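Local coordinates for protein beta-catenin homolog sys-1 (Caenorhabditis elegans, PDB 3C2G) that acts in Wnt asymmetry signalling as a transcriptional coregulator, binding the TCF factor POP-1 directly and activating or repressing target genes, at residues R116-N121 with H163-L169; F144-M149 with I192-F196. All coordinates share one frame; numbering follows the deposited sequence.

Contact 1 of 2, residues R116-N121 with H163-L169; sequences RELICN and HLKFEKL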
ATOM      1  N   ARG A 116     -23.494  23.383  12.096  1.00 39.18           N
ATOM      2  CA  ARG A 116     -22.359  22.470  12.189  1.00 38.85           C
ATOM      3  C   ARG A 116     -21.733  22.447  13.589  1.00 38.72           C
ATOM      4  O   ARG A 116     -21.308  21.401  14.055  1.00 37.53           O
ATOM      5  CB  ARG A 116     -21.314  22.767  11.109  1.00 38.45           C
ATOM      6  CG  ARG A 116     -20.575  24.098  11.244  1.00 37.41           C
ATOM      7  CD  ARG A 116     -19.577  24.240  10.113  1.00 35.99           C
ATOM      8  NE  ARG A 116     -18.669  25.370  10.293  1.00 38.15           N
ATOM      9  CZ  ARG A 116     -17.721  25.728   9.423  1.00 36.76           C
ATOM     10  NH1 ARG A 116     -17.540  25.051   8.295  1.00 34.77           N
ATOM     11  NH2 ARG A 116     -16.953  26.768   9.687  1.00 34.93           N
ATOM     12  N   GLU A 117     -21.720  23.595  14.262  1.00 39.47           N
ATOM     13  CA  GLU A 117     -21.123  23.700  15.598  1.00 40.27           C
ATOM     14  C   GLU A 117     -22.042  23.109  16.656  1.00 40.09           C
ATOM     15  O   GLU A 117     -21.586  22.437  17.575  1.00 40.49           O
ATOM     16  CB  GLU A 117     -20.717  25.148  15.932  1.00 40.47           C
ATOM     17  CG  GLU A 117     -19.738  25.749  14.904  1.00 43.51           C
ATOM     18  CD  GLU A 117     -18.788  26.805  15.475  1.00 48.09           C
ATOM     19  OE1 GLU A 117     -18.162  27.533  14.667  1.00 50.18           O
ATOM     20  OE2 GLU A 117     -18.659  26.915  16.718  1.00 48.92           O
ATOM     21  N   LEU A 118     -23.339  23.337  16.519  1.00 40.41           N
ATOM     22  CA  LEU A 118     -24.291  22.674  17.399  1.00 40.97           C
ATOM     23  C   LEU A 118     -24.166  21.150  17.270  1.00 40.86           C
ATOM     24  O   LEU A 118     -24.122  20.447  18.281  1.00 40.85           O
ATOM     25  CB  LEU A 118     -25.732  23.116  17.099  1.00 40.78           C
ATOM     26  CG  LEU A 118     -26.146  24.565  17.367  1.00 41.49           C
ATOM     27  CD1 LEU A 118     -27.570  24.781  16.879  1.00 41.83           C
ATOM     28  CD2 LEU A 118     -26.028  24.957  18.840  1.00 40.98           C
ATOM     29  N   ILE A 119     -24.114  20.661  16.029  1.00 40.79           N
ATOM     30  CA  ILE A 119     -24.022  19.230  15.743  1.00 41.90           C
ATOM     31  C   ILE A 119     -22.727  18.667  16.315  1.00 42.97           C
ATOM     32  O   ILE A 119     -22.743  17.763  17.147  1.00 43.30           O
ATOM     33  CB  ILE A 119     -24.112  18.940  14.216  1.00 41.37           C
ATOM     34  CG1 ILE A 119     -25.563  19.035  13.731  1.00 41.60           C
ATOM     35  CG2 ILE A 119     -23.501  17.580  13.862  1.00 40.81           C
ATOM     36  CD1 ILE A 119     -26.439  17.868  14.101  1.00 43.85           C
ATOM     37  N   CYS A 120     -21.612  19.233  15.881  1.00 44.32           N
ATOM     38  CA  CYS A 120     -20.318  18.798  16.328  1.00 44.54           C
ATOM     39  C   CYS A 120     -20.200  18.846  17.860  1.00 44.03           C
ATOM     40  O   CYS A 120     -19.490  18.036  18.461  1.00 44.24           O
ATOM     41  CB  CYS A 120     -19.231  19.611  15.628  1.00 45.01           C
ATOM     42  SG  CYS A 120     -17.894  20.122  16.688  1.00 47.74           S
ATOM     43  N   ASN A 121     -20.921  19.764  18.490  1.00 43.01           N
ATOM     44  CA  ASN A 121     -20.958  19.805  19.945  1.00 42.53           C
ATOM     45  C   ASN A 121     -21.614  18.590  20.596  1.00 41.45           C
ATOM     46  O   ASN A 121     -21.243  18.200  21.693  1.00 40.79           O
ATOM     47  CB  ASN A 121     -21.624  21.069  20.453  1.00 42.70           C
ATOM     48  CG  ASN A 121     -21.077  21.490  21.792  1.00 46.60           C
ATOM     49  OD1 ASN A 121     -21.581  21.087  22.851  1.00 48.43           O
ATOM     50  ND2 ASN A 121     -19.995  22.268  21.758  1.00 50.53           N
ATOM     51  N   HIS A 163     -17.487  21.799   4.359  1.00 46.12           N
ATOM     52  CA  HIS A 163     -18.229  22.239   5.552  1.00 45.28           C
ATOM     53  C   HIS A 163     -17.681  21.671   6.864  1.00 44.70           C
ATOM     54  O   HIS A 163     -17.780  22.307   7.913  1.00 44.63           O
ATOM     55  CB  HIS A 163     -19.717  21.882   5.437  1.00 45.60           C
ATOM     56  CG  HIS A 163     -20.411  22.501   4.260  1.00 46.03           C
ATOM     57  ND1 HIS A 163     -21.486  21.905   3.636  1.00 44.06           N
ATOM     58  CD2 HIS A 163     -20.177  23.655   3.589  1.00 45.96           C
ATOM     59  CE1 HIS A 163     -21.891  22.668   2.638  1.00 44.43           C
ATOM     60  NE2 HIS A 163     -21.113  23.734   2.586  1.00 45.91           N
ATOM     61  N   LEU A 164     -17.110  20.474   6.797  1.00 44.35           N
ATOM     62  CA  LEU A 164     -16.596  19.782   7.975  1.00 44.39           C
ATOM     63  C   LEU A 164     -15.223  20.249   8.449  1.00 45.40           C
ATOM     64  O   LEU A 164     -14.842  19.989   9.590  1.00 45.85           O
ATOM     65  CB  LEU A 164     -16.556  18.278   7.719  1.00 43.52           C
ATOM     66  CG  LEU A 164     -17.913  17.621   7.495  1.00 42.18           C
ATOM     67  CD1 LEU A 164     -17.746  16.145   7.282  1.00 40.58           C
ATOM     68  CD2 LEU A 164     -18.857  17.902   8.667  1.00 41.43           C
ATOM     69  N   LYS A 165     -14.479  20.932   7.584  1.00 45.78           N
ATOM     70  CA  LYS A 165     -13.119  21.329   7.923  1.00 46.14           C
ATOM     71  C   LYS A 165     -13.072  22.636   8.689  1.00 46.29           C
ATOM     72  O   LYS A 165     -12.860  23.699   8.114  1.00 46.63           O
ATOM     73  CB  LYS A 165     -12.239  21.372   6.675  1.00 46.80           C
ATOM     74  CG  LYS A 165     -11.885  19.982   6.174  1.00 47.08           C
ATOM     75  CD  LYS A 165     -11.529  19.986   4.715  1.00 47.84           C
ATOM     76  CE  LYS A 165     -11.855  18.636   4.111  1.00 47.46           C
ATOM     77  NZ  LYS A 165     -11.401  18.564   2.713  1.00 50.83           N
ATOM     78  N   PHE A 166     -13.299  22.540   9.997  1.00 45.95           N
ATOM     79  CA  PHE A 166     -13.152  23.671  10.908  1.00 45.65           C
ATOM     80  C   PHE A 166     -12.559  23.196  12.228  1.00 46.28           C
ATOM     81  O   PHE A 166     -12.825  22.078  12.661  1.00 46.76           O
ATOM     82  CB  PHE A 166     -14.477  24.440  11.102  1.00 44.97           C
ATOM     83  CG  PHE A 166     -15.631  23.595  11.600  1.00 43.73           C
ATOM     84  CD1 PHE A 166     -16.134  23.775  12.878  1.00 40.86           C
ATOM     85  CD2 PHE A 166     -16.238  22.644  10.773  1.00 43.28           C
ATOM     86  CE1 PHE A 166     -17.210  23.007  13.337  1.00 42.06           C
ATOM     87  CE2 PHE A 166     -17.315  21.865  11.233  1.00 41.56           C
ATOM     88  CZ  PHE A 166     -17.797  22.050  12.513  1.00 40.47           C
ATOM     89  N   GLU A 167     -11.749  24.046  12.855  1.00 46.73           N
ATOM     90  CA  GLU A 167     -10.969  23.656  14.031  1.00 47.07           C
ATOM     91  C   GLU A 167     -11.775  22.899  15.101  1.00 47.18           C
ATOM     92  O   GLU A 167     -11.332  21.851  15.580  1.00 47.24           O
ATOM     93  CB  GLU A 167     -10.260  24.874  14.641  1.00 47.31           C
ATOM     94  N   LYS A 168     -12.952  23.419  15.456  1.00 47.04           N
ATOM     95  CA  LYS A 168     -13.782  22.845  16.533  1.00 47.17           C
ATOM     96  C   LYS A 168     -14.083  21.368  16.310  1.00 45.37           C
ATOM     97  O   LYS A 168     -14.008  20.570  17.245  1.00 45.36           O
ATOM     98  CB  LYS A 168     -15.087  23.625  16.699  1.00 47.21           C
ATOM     99  CG  LYS A 168     -15.911  23.255  17.930  1.00 50.08           C
ATOM    100  CD  LYS A 168     -17.199  24.099  18.003  1.00 50.42           C
ATOM    101  CE  LYS A 168     -17.862  24.042  19.390  1.00 55.91           C
ATOM    102  NZ  LYS A 168     -18.596  25.328  19.711  1.00 57.18           N
ATOM    103  N   LEU A 169     -14.406  21.006  15.072  1.00 43.46           N
ATOM    104  CA  LEU A 169     -14.686  19.621  14.748  1.00 42.26           C
ATOM    105  C   LEU A 169     -13.447  18.698  14.797  1.00 41.90           C
ATOM    106  O   LEU A 169     -13.536  17.573  15.300  1.00 41.44           O
ATOM    107  CB  LEU A 169     -15.423  19.512  13.412  1.00 41.65           C
ATOM    108  CG  LEU A 169     -15.735  18.113  12.867  1.00 41.75           C
ATOM    109  CD1 LEU A 169     -16.446  17.220  13.877  1.00 41.61           C
ATOM    110  CD2 LEU A 169     -16.568  18.234  11.617  1.00 42.44           C
TER

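Contact 2 of 2, residues F144-M149 with I192-F196; sequences FNCIIM and IIFRF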
ATOM      1  N   PHE A 144     -23.641  11.229  10.449  1.00 34.19           N
ATOM      2  CA  PHE A 144     -22.387  11.358   9.712  1.00 34.77           C
ATOM      3  C   PHE A 144     -22.112  10.118   8.880  1.00 35.93           C
ATOM      4  O   PHE A 144     -21.821  10.214   7.699  1.00 35.75           O
ATOM      5  CB  PHE A 144     -21.232  11.579  10.666  1.00 33.91           C
ATOM      6  CG  PHE A 144     -21.060  12.993  11.088  1.00 33.41           C
ATOM      7  CD1 PHE A 144     -20.709  13.963  10.169  1.00 33.83           C
ATOM      8  CD2 PHE A 144     -21.215  13.356  12.416  1.00 33.30           C
ATOM      9  CE1 PHE A 144     -20.538  15.293  10.565  1.00 35.42           C
ATOM     10  CE2 PHE A 144     -21.035  14.685  12.823  1.00 35.29           C
ATOM     11  CZ  PHE A 144     -20.697  15.652  11.892  1.00 33.77           C
ATOM     12  N   ASN A 145     -22.236   8.953   9.506  1.00 37.87           N
ATOM     13  CA  ASN A 145     -22.068   7.693   8.810  1.00 39.90           C
ATOM     14  C   ASN A 145     -23.006   7.557   7.622  1.00 40.58           C
ATOM     15  O   ASN A 145     -22.574   7.177   6.553  1.00 41.14           O
ATOM     16  CB  ASN A 145     -22.228   6.504   9.762  1.00 40.51           C
ATOM     17  CG  ASN A 145     -21.908   5.178   9.091  1.00 43.21           C
ATOM     18  OD1 ASN A 145     -20.765   4.915   8.719  1.00 45.89           O
ATOM     19  ND2 ASN A 145     -22.924   4.345   8.914  1.00 46.26           N
ATOM     20  N   CYS A 146     -24.280   7.887   7.799  1.00 42.12           N
ATOM     21  CA  CYS A 146     -25.253   7.786   6.709  1.00 42.75           C
ATOM     22  C   CYS A 146     -24.980   8.712   5.532  1.00 42.16           C
ATOM     23  O   CYS A 146     -25.110   8.297   4.386  1.00 41.57           O
ATOM     24  CB  CYS A 146     -26.654   8.054   7.216  1.00 43.50           C
ATOM     25  SG  CYS A 146     -27.366   6.669   8.057  1.00 49.49           S
ATOM     26  N   ILE A 147     -24.616   9.962   5.810  1.00 41.94           N
ATOM     27  CA  ILE A 147     -24.295  10.904   4.735  1.00 42.13           C
ATOM     28  C   ILE A 147     -23.016  10.493   4.001  1.00 43.02           C
ATOM     29  O   ILE A 147     -22.972  10.511   2.770  1.00 42.67           O
ATOM     30  CB  ILE A 147     -24.165  12.358   5.233  1.00 41.82           C
ATOM     31  CG1 ILE A 147     -25.474  12.834   5.869  1.00 40.98           C
ATOM     32  CG2 ILE A 147     -23.798  13.287   4.082  1.00 41.00           C
ATOM     33  CD1 ILE A 147     -25.329  14.129   6.638  1.00 39.37           C
ATOM     34  N   ILE A 148     -21.987  10.112   4.757  1.00 44.27           N
ATOM     35  CA  ILE A 148     -20.702   9.752   4.165  1.00 45.02           C
ATOM     36  C   ILE A 148     -20.780   8.450   3.369  1.00 47.27           C
ATOM     37  O   ILE A 148     -20.186   8.340   2.308  1.00 47.40           O
ATOM     38  CB  ILE A 148     -19.563   9.711   5.207  1.00 44.01           C
ATOM     39  CG1 ILE A 148     -19.278  11.124   5.705  1.00 40.12           C
ATOM     40  CG2 ILE A 148     -18.300   9.098   4.600  1.00 42.88           C
ATOM     41  CD1 ILE A 148     -18.463  11.189   6.968  1.00 37.70           C
HETATM   42  N   MSE A 149     -21.528   7.477   3.869  1.00 50.01           N
HETATM   43  CA  MSE A 149     -21.682   6.230   3.141  1.00 53.26           C
HETATM   44  C   MSE A 149     -22.739   6.370   2.059  1.00 53.62           C
HETATM   45  O   MSE A 149     -22.741   5.620   1.091  1.00 54.21           O
HETATM   46  CB  MSE A 149     -22.030   5.070   4.081  1.00 55.04           C
HETATM   47  CG  MSE A 149     -20.951   4.722   5.132  1.00 62.96           C
HETATM   48 SE   MSE A 149     -19.082   4.658   4.479  1.00 82.82          SE
HETATM   49  CE  MSE A 149     -19.265   3.324   3.037  1.00 76.60           C
ATOM     50  N   ILE A 192     -14.472   6.906  10.065  1.00 37.23           N
ATOM     51  CA  ILE A 192     -15.152   7.253   8.810  1.00 37.10           C
ATOM     52  C   ILE A 192     -15.002   8.738   8.478  1.00 36.29           C
ATOM     53  O   ILE A 192     -14.662   9.086   7.354  1.00 37.15           O
ATOM     54  CB  ILE A 192     -16.642   6.852   8.857  1.00 37.58           C
ATOM     55  CG1 ILE A 192     -16.786   5.338   9.109  1.00 39.79           C
ATOM     56  CG2 ILE A 192     -17.359   7.260   7.580  1.00 37.86           C
ATOM     57  CD1 ILE A 192     -16.076   4.435   8.074  1.00 41.33           C
ATOM     58  N   ILE A 193     -15.195   9.594   9.477  1.00 34.98           N
ATOM     59  CA  ILE A 193     -15.118  11.039   9.308  1.00 34.45           C
ATOM     60  C   ILE A 193     -13.691  11.526   9.024  1.00 35.12           C
ATOM     61  O   ILE A 193     -13.479  12.313   8.104  1.00 35.16           O
ATOM     62  CB  ILE A 193     -15.710  11.780  10.538  1.00 33.97           C
ATOM     63  CG1 ILE A 193     -17.188  11.421  10.707  1.00 31.71           C
ATOM     64  CG2 ILE A 193     -15.536  13.281  10.397  1.00 31.59           C
ATOM     65  CD1 ILE A 193     -17.705  11.565  12.106  1.00 29.38           C
ATOM     66  N   PHE A 194     -12.722  11.075   9.817  1.00 35.63           N
ATOM     67  CA  PHE A 194     -11.308  11.339   9.537  1.00 36.21           C
ATOM     68  C   PHE A 194     -10.933  10.904   8.125  1.00 36.60           C
ATOM     69  O   PHE A 194     -10.363  11.674   7.365  1.00 36.54           O
ATOM     70  CB  PHE A 194     -10.394  10.664  10.557  1.00 36.06           C
ATOM     71  CG  PHE A 194     -10.064  11.529  11.729  1.00 37.13           C
ATOM     72  CD1 PHE A 194      -9.435  12.760  11.546  1.00 40.05           C
ATOM     73  CD2 PHE A 194     -10.369  11.121  13.015  1.00 38.05           C
ATOM     74  CE1 PHE A 194      -9.129  13.585  12.625  1.00 39.64           C
ATOM     75  CE2 PHE A 194     -10.064  11.937  14.106  1.00 39.86           C
ATOM     76  CZ  PHE A 194      -9.442  13.174  13.908  1.00 38.96           C
ATOM     77  N   ARG A 195     -11.297   9.689   7.758  1.00 36.86           N
ATOM     78  CA  ARG A 195     -11.008   9.218   6.420  1.00 39.02           C
ATOM     79  C   ARG A 195     -11.574  10.183   5.387  1.00 40.06           C
ATOM     80  O   ARG A 195     -10.913  10.506   4.403  1.00 41.43           O
ATOM     81  CB  ARG A 195     -11.580   7.817   6.216  1.00 38.72           C
ATOM     82  CG  ARG A 195     -11.303   7.223   4.846  1.00 42.26           C
ATOM     83  CD  ARG A 195     -11.900   5.826   4.720  0.50 44.82           C
ATOM     84  NE  ARG A 195     -11.550   5.207   3.446  0.50 47.41           N
ATOM     85  CZ  ARG A 195     -10.481   4.441   3.254  0.50 49.63           C
ATOM     86  NH1 ARG A 195      -9.647   4.192   4.257  0.50 50.95           N
ATOM     87  NH2 ARG A 195     -10.244   3.920   2.056  0.50 48.58           N
ATOM     88  N   PHE A 196     -12.791  10.658   5.639  1.00 40.51           N
ATOM     89  CA  PHE A 196     -13.542  11.454   4.694  1.00 39.92           C
ATOM     90  C   PHE A 196     -12.963  12.855   4.488  1.00 40.37           C
ATOM     91  O   PHE A 196     -12.870  13.314   3.358  1.00 40.58           O
ATOM     92  CB  PHE A 196     -15.016  11.504   5.139  1.00 40.55           C
ATOM     93  CG  PHE A 196     -15.903  12.346   4.258  1.00 38.90           C
ATOM     94  CD1 PHE A 196     -16.292  11.893   2.997  1.00 37.20           C
ATOM     95  CD2 PHE A 196     -16.356  13.588   4.699  1.00 38.96           C
ATOM     96  CE1 PHE A 196     -17.110  12.673   2.176  1.00 38.36           C
ATOM     97  CE2 PHE A 196     -17.190  14.371   3.892  1.00 40.44           C
ATOM     98  CZ  PHE A 196     -17.563  13.910   2.624  1.00 40.20           C
TER

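Contact 1 of 2, residues R116-N121 with H163-L169
The guanidinium of Arg116 lies flat on the ring of Phe166, the two planes only 9° apart and CZ of Arg116 4.0 Å from the centre of the Phe166 ring. This is a cation-pi stack, and the two side chains run past each other in opposite directions, so that the whole length of the arginine is used. With CG of Arg116 set between its backbone N and carbonyl carbon (chi1 67°) and the rest of the chain extended, the methylenes cross the same face before the charge arrives; CD of Arg116 makes a CH-pi contact 3.7 Å from the ring centroid of Phe166. At the far end NH1 of Arg116 donates to the carbonyl O of His163 over 2.8 Å, a bent bond with the oxygen lying 28° out of the guanidinium plane. Were the arginine replaced by an alanine, this ring face would probably lose its cover and the His163 carbonyl this donor. CB of Leu169 sits against the opposite ring face, toward its rim, while CB of Cys120 meets Phe166 CZ obliquely at 4.2 Å. Cys120 is small enough for the backbones to come close here, its CA 5.9 Å from CA of Leu169. Farther along, Lys168 reaches over Cys120, its CG 3.9 Å from Cys120 SG, and its amino group forms a weak salt bridge with Glu117, NZ of Lys168 to OE2 of Glu117 being 3.4 Å apart. CE of Lys168 also meets ND2 of Asn121. Phe166 occupies the N-cap position of helix 167-174, so the stack packs helix 115-122 against the short turn between helices 154-164 and 167-174, a helix-to-helix junction of the armadillo domain.

Contact 2 of 2, residues F144-M149 with I192-F196
Ile192 opens the second segment by setting its CG2 methyl against CG2 of Ile148, 3.6 Å away, the two branched side chains sliding past each other in opposite directions. Its other branch, CG1, faces OD1 of Asn145 at 4.0 Å, a contact at the partly exposed margin, where the amide can probably still meet solvent. The selenium of Met149, a selenomethionine, borders the Ile192 CG2 methyl more loosely. One residue on, the end of Ile193 comes up against Phe144: CD1 of Ile193 meets CG of Phe144 at 3.8 Å, obliquely to the ring, and CG1 of Ile193 is 4.0 Å from CD1 of Ile148. A turn of helix after Ile192, Phe196 has its CG anti to the backbone N (chi1 178°), which carries the ring over to Ile148, where it offers a face. CG1 of Ile148 stands 4.0 Å from the centroid of the Phe196 ring and 14° off its normal, a CH-pi contact, while CG2 of Ile148 touches CD1 of the same ring. Ile148 thus inserts between Ile192, Ile193 and Phe196, a place suited to a beta-branched side chain that offers carbon in several directions. The local axes cross at 40°, 10.5 Å apart at closest approach. No hydrogen bond or salt bridge spans the segments, so the contact is apolar in character, and its stability probably comes mainly from burying aliphatic and aromatic carbon.

How the contacts relate
After five N-terminal helices the chain enters helix 115-122, then helix 134-150, then helices 154-164 and 167-174, and then helix 189-198. Contact 1 closes a loop of 41 residues between its segments, and contact 2 one of 42. Their segments alternate along the sequence, so the loops cross: segment 144-149 lies within the first, and segment 163-169 of contact 1 within the second. The centres are about 14 Å apart and the contacts touch directly. Leu164 packs on both Phe144 and Phe196, and Ile119 also meets Phe144. Apolar packing thereby joins helices 115-122, 134-150, 154-164 and 189-198 in this part of the armadillo domain.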